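Local coordinates for Trp Repressor Binding Protein (Bacillus subtilis, PDB 1RLI) that probably acts as an NADPH-dependent, FMN-containing oxidoreductase of the SsuE family, at residues D[8-13]-D[17-22]; D[22-27]-D[32-37]; D[77-82]-D[88-93]; D[84-89]-D[136-141]; D[95-100]-D[146-151]. All coordinates share one frame; numbering follows the deposited sequence.

Contact 1. Residues D[8-13]-D[17-22]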
# COMPACT_ATOMS: atom_id res chain seq x y z
N VAL D 8 16.10 8.66 19.19
CA VAL D 8 15.86 9.08 17.83
C VAL D 8 16.96 8.40 17.04
O VAL D 8 18.15 8.63 17.30
CB VAL D 8 15.98 10.60 17.63
CG1 VAL D 8 15.91 10.91 16.13
CG2 VAL D 8 14.86 11.31 18.34
N ILE D 9 16.57 7.54 16.10
CA ILE D 9 17.52 6.82 15.26
C ILE D 9 17.51 7.55 13.94
O ILE D 9 16.58 7.42 13.13
CB ILE D 9 17.06 5.37 15.07
CG1 ILE D 9 17.00 4.69 16.45
CG2 ILE D 9 18.02 4.63 14.15
CD1 ILE D 9 16.29 3.39 16.44
N ASN D 10 18.57 8.32 13.72
CA ASN D 10 18.67 9.15 12.53
C ASN D 10 19.49 8.52 11.41
O ASN D 10 20.70 8.35 11.56
CB ASN D 10 19.27 10.49 12.95
CG ASN D 10 19.19 11.53 11.87
OD1 ASN D 10 19.10 11.20 10.69
ND2 ASN D 10 19.25 12.80 12.26
N GLY D 11 18.82 8.20 10.30
CA GLY D 11 19.49 7.59 9.17
C GLY D 11 19.67 8.60 8.05
O GLY D 11 19.87 8.23 6.89
N GLY D 12 19.60 9.88 8.39
CA GLY D 12 19.78 10.90 7.37
C GLY D 12 21.13 11.55 7.54
O GLY D 12 22.11 10.89 7.90
N THR D 13 21.20 12.84 7.25
CA THR D 13 22.43 13.58 7.40
C THR D 13 22.27 14.25 8.75
O THR D 13 21.31 13.96 9.47
CB THR D 13 22.61 14.64 6.29
OG1 THR D 13 21.44 15.46 6.22
CG2 THR D 13 22.85 13.95 4.96
N GLY D 17 20.09 19.13 8.14
CA GLY D 17 19.27 18.22 7.36
C GLY D 17 17.82 18.23 7.78
O GLY D 17 17.51 18.40 8.96
N ASN D 18 16.92 18.05 6.81
CA ASN D 18 15.49 18.05 7.09
C ASN D 18 15.08 17.01 8.11
O ASN D 18 14.16 17.23 8.90
CB ASN D 18 14.71 17.84 5.80
CG ASN D 18 15.01 18.90 4.78
OD1 ASN D 18 14.96 20.10 5.07
ND2 ASN D 18 15.32 18.48 3.56
N THR D 19 15.77 15.88 8.08
CA THR D 19 15.48 14.80 9.00
C THR D 19 15.81 15.21 10.43
O THR D 19 15.03 14.97 11.35
CB THR D 19 16.28 13.54 8.61
OG1 THR D 19 15.76 13.01 7.38
CG2 THR D 19 16.20 12.49 9.68
N ASP D 20 16.98 15.82 10.61
CA ASP D 20 17.40 16.27 11.94
C ASP D 20 16.43 17.31 12.49
O ASP D 20 16.01 17.24 13.64
CB ASP D 20 18.79 16.91 11.88
CG ASP D 20 19.87 15.93 11.53
OD1 ASP D 20 20.96 16.02 12.14
OD2 ASP D 20 19.65 15.07 10.64
N VAL D 21 16.09 18.27 11.64
CA VAL D 21 15.18 19.34 12.01
C VAL D 21 13.82 18.82 12.46
O VAL D 21 13.34 19.19 13.52
CB VAL D 21 14.99 20.32 10.82
CG1 VAL D 21 13.90 21.33 11.14
CG2 VAL D 21 16.31 21.04 10.52
N LEU D 22 13.20 17.94 11.66
CA LEU D 22 11.89 17.42 12.03
C LEU D 22 11.94 16.61 13.31
O LEU D 22 11.02 16.66 14.11
CB LEU D 22 11.31 16.55 10.91
CG LEU D 22 10.55 17.26 9.80
CD1 LEU D 22 9.95 16.25 8.82
CD2 LEU D 22 9.44 18.10 10.42
O HOH W 1 18.25 14.40 6.26

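Contact 2. Residues D[22-27]-D[32-37]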
# COMPACT_ATOMS: atom_id res chain seq x y z
N LEU D 22 13.20 17.94 11.66
CA LEU D 22 11.89 17.42 12.03
C LEU D 22 11.94 16.61 13.31
O LEU D 22 11.02 16.66 14.11
CB LEU D 22 11.31 16.55 10.91
CG LEU D 22 10.55 17.26 9.80
CD1 LEU D 22 9.95 16.25 8.82
CD2 LEU D 22 9.44 18.10 10.42
N ALA D 23 13.03 15.86 13.49
CA ALA D 23 13.16 15.04 14.69
C ALA D 23 13.23 15.91 15.94
O ALA D 23 12.63 15.59 16.96
CB ALA D 23 14.39 14.16 14.60
N GLU D 24 13.96 17.02 15.84
CA GLU D 24 14.08 17.91 16.99
C GLU D 24 12.73 18.49 17.41
O GLU D 24 12.49 18.69 18.60
CB GLU D 24 15.06 19.04 16.68
CG GLU D 24 15.36 19.94 17.88
CD GLU D 24 15.91 19.17 19.07
OE1 GLU D 24 16.82 18.33 18.88
OE2 GLU D 24 15.44 19.40 20.21
N LYS D 25 11.85 18.74 16.44
CA LYS D 25 10.52 19.27 16.73
C LYS D 25 9.73 18.22 17.51
O LYS D 25 8.96 18.55 18.43
CB LYS D 25 9.77 19.59 15.43
CG LYS D 25 10.49 20.58 14.51
CD LYS D 25 10.42 22.00 15.03
CE LYS D 25 9.01 22.56 14.92
NZ LYS D 25 8.94 24.02 15.24
N ALA D 26 9.91 16.96 17.15
CA ALA D 26 9.20 15.88 17.81
C ALA D 26 9.68 15.60 19.24
O ALA D 26 8.86 15.35 20.12
CB ALA D 26 9.29 14.59 16.97
N VAL D 27 10.99 15.66 19.47
CA VAL D 27 11.54 15.38 20.80
C VAL D 27 12.07 16.59 21.55
O VAL D 27 12.83 16.44 22.51
CB VAL D 27 12.71 14.36 20.72
CG1 VAL D 27 12.24 13.06 20.08
CG2 VAL D 27 13.86 14.96 19.93
N ALA D 32 16.48 13.03 25.08
CA ALA D 32 16.42 11.88 24.17
C ALA D 32 17.77 11.35 23.69
O ALA D 32 18.70 12.11 23.46
CB ALA D 32 15.56 12.25 22.96
N GLU D 33 17.85 10.03 23.56
CA GLU D 33 19.05 9.36 23.08
C GLU D 33 19.12 9.65 21.58
O GLU D 33 18.25 9.21 20.83
CB GLU D 33 18.93 7.86 23.32
CG GLU D 33 20.22 7.10 23.25
CD GLU D 33 21.20 7.54 24.32
OE1 GLU D 33 20.92 7.35 25.52
OE2 GLU D 33 22.25 8.09 23.94
N HIS D 34 20.14 10.40 21.15
CA HIS D 34 20.30 10.74 19.75
C HIS D 34 21.28 9.81 19.05
O HIS D 34 22.49 9.88 19.26
CB HIS D 34 20.76 12.19 19.61
CG HIS D 34 19.67 13.19 19.82
ND1 HIS D 34 19.08 13.87 18.77
CD2 HIS D 34 19.04 13.61 20.94
CE1 HIS D 34 18.14 14.67 19.25
NE2 HIS D 34 18.10 14.53 20.56
N ILE D 35 20.75 8.93 18.22
CA ILE D 35 21.57 7.97 17.49
C ILE D 35 21.70 8.41 16.04
O ILE D 35 20.71 8.77 15.38
CB ILE D 35 20.94 6.55 17.56
CG1 ILE D 35 21.01 6.04 19.00
CG2 ILE D 35 21.65 5.61 16.60
CD1 ILE D 35 20.05 4.91 19.29
N TYR D 36 22.93 8.41 15.54
CA TYR D 36 23.15 8.77 14.16
C TYR D 36 23.82 7.58 13.52
O TYR D 36 24.82 7.06 14.05
CB TYR D 36 24.05 10.01 14.09
CG TYR D 36 23.51 11.16 14.89
CD1 TYR D 36 23.73 11.25 16.27
CD2 TYR D 36 22.77 12.17 14.28
CE1 TYR D 36 23.24 12.31 17.01
CE2 TYR D 36 22.27 13.24 15.02
CZ TYR D 36 22.51 13.30 16.37
OH TYR D 36 22.05 14.37 17.10
N LEU D 37 23.26 7.10 12.42
CA LEU D 37 23.84 5.95 11.75
C LEU D 37 24.98 6.47 10.88
O LEU D 37 24.77 7.23 9.96
CB LEU D 37 22.77 5.24 10.91
CG LEU D 37 21.61 4.72 11.77
CD1 LEU D 37 20.56 4.06 10.88
CD2 LEU D 37 22.13 3.71 12.78
O HOH W 2 16.20 15.81 22.64

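Contact 3. Residues D[77-82]-D[88-93]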
# COMPACT_ATOMS: atom_id res chain seq x y z
N PHE D 77 12.19 6.58 14.35
CA PHE D 77 13.06 6.28 13.21
C PHE D 77 12.91 7.43 12.26
O PHE D 77 11.83 7.67 11.75
CB PHE D 77 12.60 4.98 12.55
CG PHE D 77 12.82 3.77 13.41
CD1 PHE D 77 14.00 3.04 13.30
CD2 PHE D 77 11.88 3.40 14.37
CE1 PHE D 77 14.23 1.95 14.15
CE2 PHE D 77 12.11 2.32 15.20
CZ PHE D 77 13.29 1.60 15.09
N ALA D 78 14.00 8.15 12.03
CA ALA D 78 13.97 9.32 11.15
C ALA D 78 14.80 9.04 9.92
O ALA D 78 15.97 8.68 10.01
CB ALA D 78 14.51 10.54 11.90
N THR D 79 14.21 9.25 8.74
CA THR D 79 14.97 8.94 7.53
C THR D 79 14.59 9.72 6.30
O THR D 79 13.45 10.13 6.15
CB THR D 79 14.77 7.45 7.14
OG1 THR D 79 15.55 7.14 5.98
CG2 THR D 79 13.27 7.19 6.79
N PRO D 80 15.56 9.95 5.40
CA PRO D 80 15.21 10.66 4.18
C PRO D 80 14.61 9.56 3.31
O PRO D 80 14.84 8.36 3.57
CB PRO D 80 16.57 11.13 3.65
CG PRO D 80 17.54 10.15 4.20
CD PRO D 80 17.01 9.92 5.61
N ILE D 81 13.82 9.92 2.32
CA ILE D 81 13.24 8.92 1.44
C ILE D 81 14.14 8.88 0.21
O ILE D 81 14.24 9.85 -0.53
CB ILE D 81 11.79 9.28 1.01
CG1 ILE D 81 10.88 9.38 2.25
CG2 ILE D 81 11.24 8.21 0.05
CD1 ILE D 81 9.43 9.80 1.94
N TYR D 82 14.84 7.77 0.04
CA TYR D 82 15.73 7.57 -1.11
C TYR D 82 15.10 6.49 -1.95
O TYR D 82 14.87 5.37 -1.46
CB TYR D 82 17.12 7.07 -0.71
CG TYR D 82 17.98 8.04 0.07
CD1 TYR D 82 17.71 9.41 0.09
CD2 TYR D 82 19.10 7.57 0.76
CE1 TYR D 82 18.54 10.29 0.81
CE2 TYR D 82 19.93 8.43 1.47
CZ TYR D 82 19.64 9.78 1.49
OH TYR D 82 20.47 10.61 2.22
N GLY D 88 20.03 4.16 2.96
CA GLY D 88 20.88 2.98 2.94
C GLY D 88 21.30 2.64 4.37
O GLY D 88 21.34 1.46 4.75
N THR D 89 21.63 3.64 5.17
CA THR D 89 22.05 3.35 6.54
C THR D 89 20.95 2.74 7.39
O THR D 89 21.19 1.79 8.12
CB THR D 89 22.58 4.61 7.27
OG1 THR D 89 21.60 5.65 7.23
CG2 THR D 89 23.87 5.10 6.60
N LEU D 90 19.72 3.24 7.28
CA LEU D 90 18.64 2.67 8.10
C LEU D 90 18.27 1.28 7.62
O LEU D 90 17.92 0.41 8.43
CB LEU D 90 17.40 3.58 8.12
CG LEU D 90 16.27 3.12 9.08
CD1 LEU D 90 16.81 2.99 10.52
CD2 LEU D 90 15.12 4.13 9.05
N LYS D 91 18.33 1.05 6.31
CA LYS D 91 18.00 -0.28 5.75
C LYS D 91 19.01 -1.34 6.24
O LYS D 91 18.60 -2.42 6.66
CB LYS D 91 17.99 -0.22 4.22
CG LYS D 91 17.91 -1.58 3.51
CD LYS D 91 16.63 -2.31 3.85
CE LYS D 91 16.49 -3.57 2.98
NZ LYS D 91 15.40 -4.44 3.50
N LEU D 92 20.31 -1.02 6.24
CA LEU D 92 21.28 -2.01 6.70
C LEU D 92 21.17 -2.21 8.21
O LEU D 92 21.42 -3.32 8.72
CB LEU D 92 22.72 -1.58 6.32
CG LEU D 92 23.20 -2.11 4.96
CD1 LEU D 92 22.24 -1.68 3.83
CD2 LEU D 92 24.63 -1.61 4.70
N PHE D 93 20.78 -1.16 8.93
CA PHE D 93 20.61 -1.24 10.39
C PHE D 93 19.45 -2.19 10.73
O PHE D 93 19.59 -3.13 11.51
CB PHE D 93 20.31 0.15 10.96
CG PHE D 93 20.04 0.13 12.44
CD1 PHE D 93 21.08 -0.08 13.35
CD2 PHE D 93 18.75 0.32 12.92
CE1 PHE D 93 20.83 -0.12 14.74
CE2 PHE D 93 18.48 0.29 14.31
CZ PHE D 93 19.53 0.07 15.21

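Contact 4. Residues D[84-89]-D[136-141]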
# COMPACT_ATOMS: atom_id res chain seq x y z
N PHE D 84 12.12 6.00 -2.94
CA PHE D 84 10.85 5.57 -2.37
C PHE D 84 10.96 4.59 -1.21
O PHE D 84 10.01 3.89 -0.85
CB PHE D 84 9.96 5.03 -3.50
CG PHE D 84 9.83 5.99 -4.64
CD1 PHE D 84 9.00 7.11 -4.53
CD2 PHE D 84 10.65 5.86 -5.76
CE1 PHE D 84 9.00 8.09 -5.52
CE2 PHE D 84 10.65 6.83 -6.74
CZ PHE D 84 9.82 7.96 -6.62
N GLY D 85 12.15 4.56 -0.62
CA GLY D 85 12.39 3.69 0.52
C GLY D 85 13.16 4.44 1.58
O GLY D 85 13.33 5.64 1.47
N MET D 86 13.63 3.74 2.60
CA MET D 86 14.40 4.41 3.64
C MET D 86 15.84 4.62 3.17
O MET D 86 16.19 4.25 2.05
CB MET D 86 14.36 3.58 4.93
CG MET D 86 15.00 2.21 4.81
SD MET D 86 14.73 1.19 6.29
CE MET D 86 13.01 0.62 5.96
N SER D 87 16.67 5.20 4.02
CA SER D 87 18.06 5.43 3.63
C SER D 87 18.87 4.13 3.62
O SER D 87 18.46 3.13 4.17
CB SER D 87 18.70 6.44 4.60
OG SER D 87 18.94 5.85 5.86
N GLY D 88 20.03 4.16 2.96
CA GLY D 88 20.88 2.98 2.94
C GLY D 88 21.30 2.64 4.37
O GLY D 88 21.34 1.46 4.75
N THR D 89 21.63 3.64 5.17
CA THR D 89 22.05 3.35 6.54
C THR D 89 20.95 2.74 7.39
O THR D 89 21.19 1.79 8.12
CB THR D 89 22.58 4.61 7.27
OG1 THR D 89 21.60 5.65 7.23
CG2 THR D 89 23.87 5.10 6.60
N ILE D 136 5.81 3.76 4.43
CA ILE D 136 5.15 3.73 5.72
C ILE D 136 4.52 2.35 5.92
O ILE D 136 4.57 1.82 7.02
CB ILE D 136 4.07 4.85 5.83
CG1 ILE D 136 4.75 6.22 5.71
CG2 ILE D 136 3.32 4.76 7.17
CD1 ILE D 136 5.83 6.47 6.79
N GLN D 137 3.96 1.77 4.87
CA GLN D 137 3.36 0.43 5.00
C GLN D 137 4.42 -0.63 5.22
O GLN D 137 4.18 -1.65 5.88
CB GLN D 137 2.51 0.11 3.77
CG GLN D 137 1.33 1.05 3.62
CD GLN D 137 0.52 0.77 2.37
OE1 GLN D 137 0.99 1.00 1.25
NE2 GLN D 137 -0.69 0.26 2.55
N GLN D 138 5.62 -0.39 4.70
CA GLN D 138 6.72 -1.32 4.90
C GLN D 138 7.08 -1.23 6.39
O GLN D 138 7.24 -2.26 7.05
CB GLN D 138 7.90 -0.89 4.02
CG GLN D 138 9.07 -1.84 3.98
CD GLN D 138 10.08 -1.38 2.94
OE1 GLN D 138 10.73 -0.35 3.11
NE2 GLN D 138 10.19 -2.12 1.83
N PHE D 139 7.16 -0.01 6.93
CA PHE D 139 7.49 0.14 8.36
C PHE D 139 6.42 -0.56 9.21
O PHE D 139 6.73 -1.17 10.23
CB PHE D 139 7.58 1.61 8.77
CG PHE D 139 8.93 2.23 8.54
CD1 PHE D 139 10.06 1.74 9.21
CD2 PHE D 139 9.09 3.30 7.65
CE1 PHE D 139 11.33 2.32 9.02
CE2 PHE D 139 10.36 3.89 7.45
CZ PHE D 139 11.48 3.40 8.13
N GLU D 140 5.16 -0.46 8.77
CA GLU D 140 4.05 -1.10 9.47
C GLU D 140 4.34 -2.61 9.60
O GLU D 140 4.17 -3.17 10.69
CB GLU D 140 2.74 -0.87 8.70
CG GLU D 140 1.50 -1.63 9.24
CD GLU D 140 0.24 -1.43 8.36
OE1 GLU D 140 0.36 -1.10 7.16
OE2 GLU D 140 -0.88 -1.64 8.89
N HIS D 141 4.75 -3.25 8.51
CA HIS D 141 5.04 -4.69 8.56
C HIS D 141 6.24 -4.98 9.44
O HIS D 141 6.25 -5.96 10.18
CB HIS D 141 5.30 -5.28 7.16
CG HIS D 141 4.08 -5.34 6.28
ND1 HIS D 141 2.87 -5.85 6.72
CD2 HIS D 141 3.90 -4.99 4.99
CE1 HIS D 141 1.99 -5.80 5.73
NE2 HIS D 141 2.59 -5.28 4.67
O HOH W 3 12.90 0.85 2.22

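Contact 5. Residues D[95-100]-D[146-151]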
# COMPACT_ATOMS: atom_id res chain seq x y z
N ASP D 95 18.03 -4.41 8.73
CA ASP D 95 18.28 -5.76 8.22
C ASP D 95 19.10 -6.57 9.23
O ASP D 95 18.92 -7.79 9.35
CB ASP D 95 19.06 -5.75 6.89
CG ASP D 95 18.19 -5.43 5.67
OD1 ASP D 95 16.95 -5.33 5.78
OD2 ASP D 95 18.79 -5.28 4.58
N ARG D 96 20.01 -5.90 9.94
CA ARG D 96 20.85 -6.58 10.93
C ARG D 96 20.06 -7.05 12.16
O ARG D 96 20.56 -7.83 12.98
CB ARG D 96 22.04 -5.69 11.34
CG ARG D 96 23.15 -6.40 12.13
CD ARG D 96 24.45 -5.60 12.02
NE ARG D 96 25.51 -6.09 12.90
CZ ARG D 96 26.76 -5.65 12.85
NH1 ARG D 96 27.10 -4.73 11.95
NH2 ARG D 96 27.67 -6.12 13.72
N TRP D 97 18.81 -6.60 12.32
CA TRP D 97 18.02 -7.11 13.44
C TRP D 97 17.90 -8.63 13.27
O TRP D 97 17.68 -9.35 14.23
CB TRP D 97 16.61 -6.49 13.46
CG TRP D 97 16.60 -5.06 13.91
CD1 TRP D 97 17.68 -4.29 14.25
CD2 TRP D 97 15.45 -4.21 14.01
NE1 TRP D 97 17.27 -3.01 14.55
CE2 TRP D 97 15.91 -2.93 14.40
CE3 TRP D 97 14.08 -4.40 13.79
CZ2 TRP D 97 15.04 -1.84 14.57
CZ3 TRP D 97 13.21 -3.32 13.96
CH2 TRP D 97 13.71 -2.04 14.35
N SER D 98 18.03 -9.13 12.04
CA SER D 98 17.95 -10.57 11.83
C SER D 98 19.08 -11.25 12.60
O SER D 98 18.89 -12.34 13.15
CB SER D 98 18.06 -10.91 10.34
OG SER D 98 16.83 -10.63 9.69
N GLN D 99 20.23 -10.60 12.63
CA GLN D 99 21.39 -11.13 13.35
C GLN D 99 21.18 -11.01 14.85
O GLN D 99 21.46 -11.93 15.61
CB GLN D 99 22.67 -10.35 12.98
CG GLN D 99 23.34 -10.80 11.70
CD GLN D 99 24.51 -9.90 11.30
OE1 GLN D 99 25.38 -9.54 12.12
NE2 GLN D 99 24.54 -9.53 10.03
N THR D 100 20.69 -9.86 15.28
CA THR D 100 20.48 -9.64 16.71
C THR D 100 19.45 -10.58 17.29
O THR D 100 19.53 -10.94 18.46
CB THR D 100 20.10 -8.17 16.94
OG1 THR D 100 21.07 -7.34 16.27
CG2 THR D 100 20.08 -7.85 18.40
N MET D 146 7.90 -7.32 14.82
CA MET D 146 8.60 -7.19 16.09
C MET D 146 7.62 -7.01 17.25
O MET D 146 8.04 -6.98 18.40
CB MET D 146 9.57 -6.01 16.06
CG MET D 146 10.72 -6.14 15.06
SD MET D 146 11.84 -7.54 15.36
CE MET D 146 12.75 -6.99 16.86
N GLY D 147 6.33 -6.89 16.94
CA GLY D 147 5.33 -6.70 17.98
C GLY D 147 5.31 -5.29 18.53
O GLY D 147 4.65 -5.00 19.53
N MET D 148 6.04 -4.40 17.87
CA MET D 148 6.12 -3.01 18.27
C MET D 148 4.90 -2.22 17.81
O MET D 148 4.46 -2.38 16.67
CB MET D 148 7.38 -2.40 17.66
CG MET D 148 8.66 -3.17 18.02
SD MET D 148 10.06 -2.78 16.96
CE MET D 148 10.26 -1.00 17.40
N SER D 149 4.36 -1.37 18.67
CA SER D 149 3.21 -0.57 18.31
C SER D 149 3.66 0.63 17.46
O SER D 149 4.49 1.42 17.89
CB SER D 149 2.49 -0.06 19.56
OG SER D 149 2.03 -1.16 20.33
N PHE D 150 3.08 0.76 16.28
CA PHE D 150 3.40 1.84 15.35
C PHE D 150 2.41 2.92 15.69
O PHE D 150 1.27 2.90 15.23
CB PHE D 150 3.19 1.35 13.91
CG PHE D 150 3.76 2.26 12.85
CD1 PHE D 150 4.47 3.41 13.19
CD2 PHE D 150 3.60 1.95 11.51
CE1 PHE D 150 5.00 4.26 12.17
CE2 PHE D 150 4.12 2.77 10.51
CZ PHE D 150 4.82 3.92 10.83
N LYS D 151 2.88 3.87 16.52
CA LYS D 151 2.07 4.96 17.06
C LYS D 151 1.81 6.18 16.19
O LYS D 151 0.81 6.87 16.39
CB LYS D 151 2.67 5.43 18.38
CG LYS D 151 2.72 4.35 19.46
CD LYS D 151 1.32 3.93 19.88
CE LYS D 151 1.36 3.05 21.13
NZ LYS D 151 0.02 2.52 21.51

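Contact 1. Residues D[8-13]-D[17-22]
The amide of Asn10 works in two directions, with OD1 folded onto its own loop and ND2 reaching across to Asp20. Asn10 OD1 accepts from the backbone N of Gly12 at 2.7 Å in an Asx turn, the N lying in the carbonyl plane. Asn10 ND2 donates to Asp20 OD2 at 2.8 Å along a nearly straight path (161° at the hydrogen), although that oxygen sits too close to the Thr13 carbonyl for its place to be certain. The two planar groups are turned 67° apart. This is the turn from the first strand into the first helix of a flavodoxin-like fold, the loop that in related flavoproteins binds the FMN phosphate, so a like role is probable here. Beside the amide, the CG2 methyl of Thr19 packs 3.3 Å from Asn10 OD1. Swapping Asn10 for an alanine would probably leave the N-H of Gly12 and the carboxylate of Asp20 without these partners, setting the turn free to shift. Asp20 OD1 also bonds to Ser15 N inside the connecting loop. Further along, Thr13 OG1 lies 3.7 Å from Gly17 CA, where a beta carbon would collide with the hydroxyl.

Contact 2. Residues D[22-27]-D[32-37]
Val27, near the end of helix 18-27, and Ala32, just ahead of strand 33-41, bring their CA atoms to 6.9 Å, and from this narrow end the two segments diverge. The helix holds its own shape through backbone bonds, Val27 N to Ala23 O at 3.0 Å among them. At the narrow end the contact is apolar: Val27 CB faces Ala32 CB at 4.2 Å, and the CG2 branch of Val27 comes obliquely to the His34 ring, 4.3 Å from NE2. Helix 18-27 here returns the chain to the sheet in a beta-alpha-beta crossover, linking strand 6-10 to its parallel neighbour 33-41; Val27 also packs on Ile6 and Val8 of the first strand. Farther out the chemistry turns polar. Glu24 leaves the helix with CG anti to its backbone N (chi1 -174°) and then bends at the next bond, which carries OE1 to 3.9 Å from His34 CE1. The carboxylate and imidazole planes are only 3° apart, yet the acid stands obliquely to the ring. The acid and the imidazole nitrogens are not in contact, and the nearby carboxylate might favour a protonated ring. A water lies in the plane of the His34 ring at its edge, 3.1 Å from NE2, and makes a weak bond to Val27 O. On the strand, Glu33 forms a salt bridge with Arg68, while Ile35 packs against helix 62-70, the layer on the far face of the sheet.

Contact 3. Residues D[77-82]-D[88-93]
Phe77 presents the edge of its ring to Leu90, whose CD1 methyl lies in the ring plane 4.0 Å from Phe77 CD1; the two side chains cross at about a right angle. The same ring meets that of Phe143, with planes at about 40°. At the other end of the contact the Tyr82 ring comes obliquely to the start of the helix, its CD2 4.2 Å from Gly88 N. The segments form a strand-loop-helix step of the flavodoxin-like fold: the central strand 74-80 runs out into a loop, and the chain turns back as helix 88-95, packed on one face of the sheet. In relatives the loop after this strand borders the flavin, so a similar place is probable here, and a platinum ion lies about 4 Å from the Tyr82 side chain. Leu90 is the wedge between strand and helix. Its CG stands anti to the backbone N (chi1 -174°), pushing both methyls onto the strand, one to Phe77 and the other, CD2, to Thr79 CB at 3.8 Å. On the outer side the second subunit packs Asp95 against Tyr82, and its Lys91 meets Lys91. The helix start is capped by Ser87 OG, bonded to Leu90 N. Thr79 OG1, anti to the backbone N, works twice: it accepts from Ser87 N and donates to Pro80 O at 2.8 Å, tilted 18° from the carbonyl plane.

Contact 4. Residues D[84-89]-D[136-141]
Met86 and Phe139 make a Met-aromatic contact, the apolar part of the packing. The terminal methyl touches the ring: Met86 CE is 3.8 Å from Phe139 CZ and comes in obliquely, while the sulfur stands 5.2 Å from the ring centroid, 50° off its normal. With chi1 of 63°, Met86 CG sits between backbone N and carbonyl carbon, and a bend at the last torsion turns the methyl toward helix 133-146. The same methyl meets a polar neighbour, Gln138 OE1, at 3.8 Å, the two side chains crossing at about a right angle. Polar linkage runs through one water, which accepts from Met86 N at 3.0 Å and donates to Gln138 OE1 at 2.6 Å, tying the loop backbone to the helix side chain. Gln138 extends fully from the helix before its amide, and NE2 at the far end is bonded to Phe84 O of the second subunit; Phe84 O of this chain takes the reciprocal bond, so the pair belongs to the subunit interface. A platinum ion lies about 5 Å from the Gln138 side chain. Within the flavodoxin-like fold, this buried contact joins the loop leading into helix 88-95 to helix 133-146: Met86 also touches Lys91 and Ile94, while Phe139 packs on Leu90 and Ile94 of helix 88-95 and on Phe150 of strand 149-157.

Contact 5. Residues D[95-100]-D[146-151]
Arg96 O is gripped twice, by Thr100 N at 3.1 Å and weakly by Gln99 N, and this turn fixes the backbone from which Trp97 reaches Met146. With chi1 of -73°, the Trp97 indole projects between the helices, its six-membered ring leading. Met146 CG comes obliquely to that ring, 3.9 Å from Trp97 CZ3 and close to CE3, and its sulfur lies 5.3 Å from the ring centroid. Bends at both torsions beyond CB fold the Met146 chain back along the indole rather than letting it run straight past. The second methionine, Met148, comes to the same ring with SD 4.4 Å from Trp97 CZ3. Each makes a Met-aromatic contact, and both sulfurs stand obliquely on the same side of the indole plane. Between them the chain makes its turn out of helix 133-146: Gly147 has positive phi and closes a Schellman motif, after which strand 149-157 begins, an edge strand of the flavodoxin-like sheet within this chain. The turn thereby sets the two methionines side by side against one aromatic. Trp97 is further boxed in by Phe93, which meets it edge-to-face, and by Met113 and Ile142. Met146 in turn packs on Phe109 and Met113 of helix 109-114 and on Trp83 of the second subunit, whose indole NE1 is bonded to Ser98 OG.

In the fold
Contacts 1 and 2 share helix 18-27 and join elements of one beta-alpha-beta unit, contact 1 buried and polar at the strand-to-helix turn, contact 2 only partly buried and split between an apolar end and a polar outer part. Contact 3 sits nearest the centre of the chain; contacts 3 and 4 share the start of helix 88-95, one pressing it on strand 74-80, the other joining its approach to helix 133-146. Contact 5 is also buried but farther out, at the sheet's edge, and uses sulfur and indole, as contact 4 uses sulfur and phenyl. Contacts 3, 4 and 5 touch the second subunit; contacts 1 and 2 meet no other chain of the assembly.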